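Local structure of phage-like element PBSX protein XepA (Bacillus subtilis, 6IA5) at residues Ser87-Asn90 with Asn91-Thr94; Gly230-Thr233 with Asp234-Thr237. The protein is of unknown function, does not seem to take part in host cell lysis, is encoded in a prophage lytic cassette and assembles as a pentamer. All coordinates share one frame; numbering follows the deposited sequence.

Interaction 1: Ser87-Asn90 with Asn91-Thr94. With ACT (acetate ion), chain B.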
ATOM      1  N   SER E  87      -4.872  24.367 -26.133  1.00 34.15           N
ATOM      2  CA  SER E  87      -5.969  24.991 -26.846  1.00 38.84           C
ATOM      3  C   SER E  87      -6.774  23.922 -27.573  1.00 40.32           C
ATOM      4  O   SER E  87      -6.189  23.022 -28.167  1.00 37.00           O
ATOM      5  CB  SER E  87      -5.422  25.987 -27.850  1.00 38.23           C
ATOM      6  OG  SER E  87      -6.478  26.526 -28.651  1.00 42.26           O
ATOM      7  N   ASP E  88      -8.112  24.063 -27.567  1.00 38.29           N
ATOM      8  CA  ASP E  88      -8.953  23.190 -28.370  1.00 40.94           C
ATOM      9  C   ASP E  88      -9.139  23.715 -29.786  1.00 45.63           C
ATOM     10  O   ASP E  88      -9.532  22.949 -30.661  1.00 52.02           O
ATOM     11  CB  ASP E  88     -10.251  22.827 -27.652  1.00 44.27           C
ATOM     12  CG  ASP E  88     -10.095  21.493 -26.928  1.00 44.36           C
ATOM     13  OD1 ASP E  88      -9.455  20.566 -27.531  1.00 38.08           O
ATOM     14  OD2 ASP E  88     -10.553  21.406 -25.771  1.00 47.81           O
ATOM     15  N   ASN E  89      -8.827  24.997 -30.035  1.00 44.90           N
ATOM     16  CA  ASN E  89      -9.061  25.531 -31.375  1.00 43.42           C
ATOM     17  C   ASN E  89      -7.790  26.075 -32.022  1.00 50.22           C
ATOM     18  O   ASN E  89      -7.856  26.622 -33.115  1.00 48.36           O
ATOM     19  CB  ASN E  89     -10.161  26.596 -31.386  1.00 44.18           C
ATOM     20  CG  ASN E  89      -9.872  27.745 -30.445  1.00 50.27           C
ATOM     21  OD1 ASN E  89      -8.726  27.985 -30.082  1.00 42.55           O
ATOM     22  ND2 ASN E  89     -10.909  28.454 -30.023  1.00 52.35           N
ATOM     23  N   ASN E  90      -6.636  25.960 -31.345  1.00 48.33           N
ATOM     24  CA  ASN E  90      -5.376  26.448 -31.885  1.00 43.87           C
ATOM     25  C   ASN E  90      -5.433  27.966 -32.067  1.00 44.61           C
ATOM     26  O   ASN E  90      -4.768  28.521 -32.942  1.00 43.30           O
ATOM     27  CB  ASN E  90      -4.989  25.739 -33.187  1.00 38.66           C
ATOM     28  CG  ASN E  90      -3.520  25.924 -33.527  1.00 49.63           C
ATOM     29  OD1 ASN E  90      -2.704  26.271 -32.667  1.00 46.75           O
ATOM     30  ND2 ASN E  90      -3.160  25.712 -34.782  1.00 44.41           N
ATOM     31  N   ASN E  91      -6.216  28.636 -31.220  1.00 48.09           N
ATOM     32  CA  ASN E  91      -6.412  30.068 -31.350  1.00 50.93           C
ATOM     33  C   ASN E  91      -6.469  30.701 -29.963  1.00 47.53           C
ATOM     34  O   ASN E  91      -5.760  31.654 -29.680  1.00 43.96           O
ATOM     35  CB  ASN E  91      -7.683  30.394 -32.136  1.00 59.51           C
ATOM     36  CG  ASN E  91      -7.786  31.878 -32.402  1.00 65.98           C
ATOM     37  OD1 ASN E  91      -6.916  32.455 -33.057  1.00 76.28           O
ATOM     38  ND2 ASN E  91      -8.817  32.506 -31.860  1.00 74.73           N
ATOM     39  N   VAL E  92      -7.335  30.180 -29.091  1.00 39.89           N
ATOM     40  CA  VAL E  92      -7.405  30.671 -27.726  1.00 40.05           C
ATOM     41  C   VAL E  92      -6.697  29.657 -26.822  1.00 43.16           C
ATOM     42  O   VAL E  92      -6.979  28.457 -26.886  1.00 43.64           O
ATOM     43  CB  VAL E  92      -8.871  30.908 -27.322  1.00 41.32           C
ATOM     44  CG1 VAL E  92      -9.014  31.273 -25.854  1.00 38.62           C
ATOM     45  CG2 VAL E  92      -9.540  31.937 -28.240  1.00 45.86           C
ATOM     46  N   TRP E  93      -5.772  30.161 -25.993  1.00 42.51           N
ATOM     47  CA  TRP E  93      -4.819  29.356 -25.234  1.00 43.73           C
ATOM     48  C   TRP E  93      -5.097  29.499 -23.737  1.00 43.29           C
ATOM     49  O   TRP E  93      -5.359  30.598 -23.264  1.00 43.15           O
ATOM     50  CB  TRP E  93      -3.383  29.769 -25.602  1.00 37.42           C
ATOM     51  CG  TRP E  93      -3.064  29.337 -27.001  1.00 40.34           C
ATOM     52  CD1 TRP E  93      -3.262  30.052 -28.152  1.00 44.03           C
ATOM     53  CD2 TRP E  93      -2.578  28.044 -27.418  1.00 40.09           C
ATOM     54  NE1 TRP E  93      -2.907  29.309 -29.252  1.00 39.34           N
ATOM     55  CE2 TRP E  93      -2.485  28.067 -28.833  1.00 39.74           C
ATOM     56  CE3 TRP E  93      -2.191  26.874 -26.740  1.00 39.57           C
ATOM     57  CZ2 TRP E  93      -2.021  26.974 -29.572  1.00 33.92           C
ATOM     58  CZ3 TRP E  93      -1.744  25.790 -27.476  1.00 37.27           C
ATOM     59  CH2 TRP E  93      -1.666  25.837 -28.873  1.00 37.76           C
ATOM     60  N   THR E  94      -5.026  28.386 -22.998  1.00 41.85           N
ATOM     61  CA  THR E  94      -4.984  28.457 -21.542  1.00 39.75           C
ATOM     62  C   THR E  94      -3.633  27.923 -21.055  1.00 39.10           C
ATOM     63  O   THR E  94      -3.046  27.066 -21.704  1.00 36.46           O
ATOM     64  CB  THR E  94      -6.180  27.727 -20.919  1.00 40.55           C
ATOM     65  OG1 THR E  94      -6.129  26.389 -21.414  1.00 40.61           O
ATOM     66  CG2 THR E  94      -7.508  28.353 -21.297  1.00 38.61           C
TER
HETATM   67  C   ACT B 305      -9.875  26.719 -25.612  1.00 65.84           C
HETATM   68  O   ACT B 305      -9.848  26.824 -26.866  1.00 64.72           O
HETATM   69  OXT ACT B 305      -9.694  25.611 -25.095  1.00 70.17           O
HETATM   70  CH3 ACT B 305     -10.135  27.873 -24.660  1.00 63.55           C
HETATM   71  O   HOH W   1      -2.789  30.695 -31.765  1.00 62.93           O
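One face of the Trp93 indole lies against Ser87, whose CB sits 3.5 Å from the centroid of the six-membered ring and only 10° off its normal, a CH-pi contact centred over the face. At the ring's edge Asn90 OD1 comes within 3.2 Å of Trp93 CZ2, its amide plane standing almost upright to the indole, and a water lying in the ring plane joins Trp93 NE1 to Asn90 O. The serine that packs on the ring also organises the turn. With OG anti to its own backbone N (chi1 175°), Ser87 directs the hydroxyl into the loop, where it donates to Val92 O at 2.7 Å from above the carbonyl plane. Ser87 OG in turn accepts from Asn89 N, closing an ST turn, and weakly from Asn90 N and Asn91 N. Asn89 OD1 takes a nearly straight bond from Val92 N (2.8 Å, 168° at the hydrogen) and a weak one from Asn91 N. An acetate, probably from the crystallisation liquor, is held weakly by Asp88 N. The arrangement forms the hairpin loop between the antiparallel strands 80-87 and 94-101. Strand 118-125, next to 80-87 in the sheet, supplies Arg120 for a cation-pi contact with Trp93, while Asp88 OD1 bonds to Leu106 N of the second subunit.

Interaction 2: Gly230-Thr233 with Asp234-Thr237; sequences GVKT and DDAT
Residues 230-233 and 234-237 run 151° apart in end-to-end direction, joined by two backbone hydrogen bonds: Lys232 N to Thr237 O, 2.8 Å and in the carbonyl plane, and Ala236 N to Lys232 O, 2.9 Å and more bent. A CA-H...O contact from Val231 CA to Thr237 O adds to the first of these, so that one carbonyl receives both groups. On the side chains, Lys232 is the centre of a salt-bridge network. Its chain leaves anti to the backbone N (chi1 -174°) and then bends at each later torsion, curling over the turn and bringing NZ within bonding distance of both carboxylates. Asp234 OD1 meets NZ at 2.6 Å through its syn lone pair, and the same oxygen also lies 3.2 Å from Lys232 CG, close along the aliphatic chain. Asp235 OD2, 3.0 Å from Lys232 NZ, is instead approached from above the carboxylate plane. The shared ammonium probably eases the proximity of two successive acids. The other oxygen of Asp235 grips the returning arm: OD1 accepts from Thr237 N at 2.9 Å, an Asx turn, and from Thr237 OG1 at 2.6 Å, both donors coming from the same face. These bonds fix the rotation of the carboxylate that faces the lysine. Val231 CG1 packs lightly against Ala236 CA at 3.7 Å. The turn links strand 225-232 to the short strand 238-239 within the large antiparallel sheet. Strand 247-252 flanks it, with Trp249 touching Lys232 and Thr237, and Thr233 OG1 bonds to Pro227 O of the third subunit.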
ATOM      1  N   GLY E 230     -30.598   2.013  32.298  1.00 33.08           N
ATOM      2  CA  GLY E 230     -29.916   3.184  31.777  1.00 33.07           C
ATOM      3  C   GLY E 230     -29.571   4.132  32.928  1.00 33.11           C
ATOM      4  O   GLY E 230     -30.094   3.972  34.036  1.00 27.81           O
ATOM      5  N   VAL E 231     -28.705   5.109  32.642  1.00 31.04           N
ATOM      6  CA  VAL E 231     -28.313   6.104  33.621  1.00 29.93           C
ATOM      7  C   VAL E 231     -28.730   7.481  33.107  1.00 30.26           C
ATOM      8  O   VAL E 231     -28.278   7.908  32.041  1.00 29.22           O
ATOM      9  CB  VAL E 231     -26.793   6.028  33.888  1.00 30.49           C
ATOM     10  CG1 VAL E 231     -26.355   7.100  34.888  1.00 30.70           C
ATOM     11  CG2 VAL E 231     -26.402   4.659  34.443  1.00 27.01           C
ATOM     12  N   LYS E 232     -29.584   8.173  33.869  1.00 30.64           N
ATOM     13  CA  LYS E 232     -30.106   9.474  33.466  1.00 31.65           C
ATOM     14  C   LYS E 232     -29.010  10.535  33.590  1.00 31.65           C
ATOM     15  O   LYS E 232     -28.273  10.541  34.571  1.00 32.93           O
ATOM     16  CB  LYS E 232     -31.334   9.822  34.321  1.00 33.02           C
ATOM     17  CG  LYS E 232     -32.064  11.085  33.904  1.00 35.32           C
ATOM     18  CD  LYS E 232     -33.533  11.031  34.141  1.00 41.01           C
ATOM     19  CE  LYS E 232     -33.962  11.154  35.574  1.00 42.31           C
ATOM     20  NZ  LYS E 232     -33.708  12.528  36.052  1.00 55.40           N
ATOM     21  N   THR E 233     -28.906  11.444  32.594  1.00 31.44           N
ATOM     22  CA  THR E 233     -27.753  12.339  32.556  1.00 35.85           C
ATOM     23  C   THR E 233     -27.787  13.364  33.700  1.00 39.45           C
ATOM     24  O   THR E 233     -26.744  13.750  34.202  1.00 36.00           O
ATOM     25  CB  THR E 233     -27.563  13.021  31.192  1.00 34.39           C
ATOM     26  OG1 THR E 233     -28.615  13.975  31.029  1.00 31.49           O
ATOM     27  CG2 THR E 233     -27.506  12.061  30.016  1.00 32.53           C
ATOM     28  N   ASP E 234     -28.978  13.836  34.095  1.00 40.05           N
ATOM     29  CA  ASP E 234     -29.032  14.983  35.003  1.00 41.10           C
ATOM     30  C   ASP E 234     -28.685  14.602  36.441  1.00 44.99           C
ATOM     31  O   ASP E 234     -28.095  15.421  37.132  1.00 44.04           O
ATOM     32  CB  ASP E 234     -30.335  15.784  34.940  1.00 45.02           C
ATOM     33  CG  ASP E 234     -31.591  14.964  35.145  1.00 56.44           C
ATOM     34  OD1 ASP E 234     -31.469  13.796  35.564  1.00 57.96           O
ATOM     35  OD2 ASP E 234     -32.693  15.456  34.773  1.00 59.27           O
ATOM     36  N   ASP E 235     -29.014  13.369  36.877  1.00 41.15           N
ATOM     37  CA  ASP E 235     -28.878  13.025  38.281  1.00 37.64           C
ATOM     38  C   ASP E 235     -28.306  11.627  38.484  1.00 41.84           C
ATOM     39  O   ASP E 235     -28.263  11.168  39.624  1.00 46.30           O
ATOM     40  CB  ASP E 235     -30.224  13.170  39.007  1.00 40.21           C
ATOM     41  CG  ASP E 235     -31.305  12.245  38.479  1.00 43.08           C
ATOM     42  OD1 ASP E 235     -30.969  11.325  37.701  1.00 44.84           O
ATOM     43  OD2 ASP E 235     -32.484  12.454  38.831  1.00 47.43           O
ATOM     44  N   ALA E 236     -27.910  10.934  37.402  1.00 39.05           N
ATOM     45  CA  ALA E 236     -27.311   9.605  37.503  1.00 34.14           C
ATOM     46  C   ALA E 236     -28.270   8.564  38.107  1.00 32.23           C
ATOM     47  O   ALA E 236     -27.837   7.556  38.636  1.00 35.49           O
ATOM     48  CB  ALA E 236     -25.997   9.644  38.277  1.00 33.16           C
ATOM     49  N   THR E 237     -29.584   8.782  38.031  1.00 32.53           N
ATOM     50  CA  THR E 237     -30.548   7.740  38.352  1.00 37.81           C
ATOM     51  C   THR E 237     -30.293   6.553  37.424  1.00 38.39           C
ATOM     52  O   THR E 237     -30.135   6.751  36.219  1.00 35.03           O
ATOM     53  CB  THR E 237     -31.987   8.204  38.047  1.00 35.60           C
ATOM     54  OG1 THR E 237     -32.219   9.366  38.830  1.00 36.78           O
ATOM     55  CG2 THR E 237     -33.061   7.179  38.341  1.00 35.61           C
TER

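Followed from the N terminus, the chain first reaches interaction 1, which closes the loop between strands 80-87 and 94-101 at one margin of a four-stranded antiparallel sheet. Well over a hundred residues later, interaction 2 closes the turn between strands 225-232 and 238-239 in the large sheet of the C-terminal part. The two are in series, neither nested nor crossed, and each joins strands of its own sheet. Interactions 1 and 2 lie on opposite sides of the chain's centre, their own centres about 69 Å apart and their nearest atoms about 57 Å apart. Both turns also border other copies of the protein, the first the second subunit and the second the third.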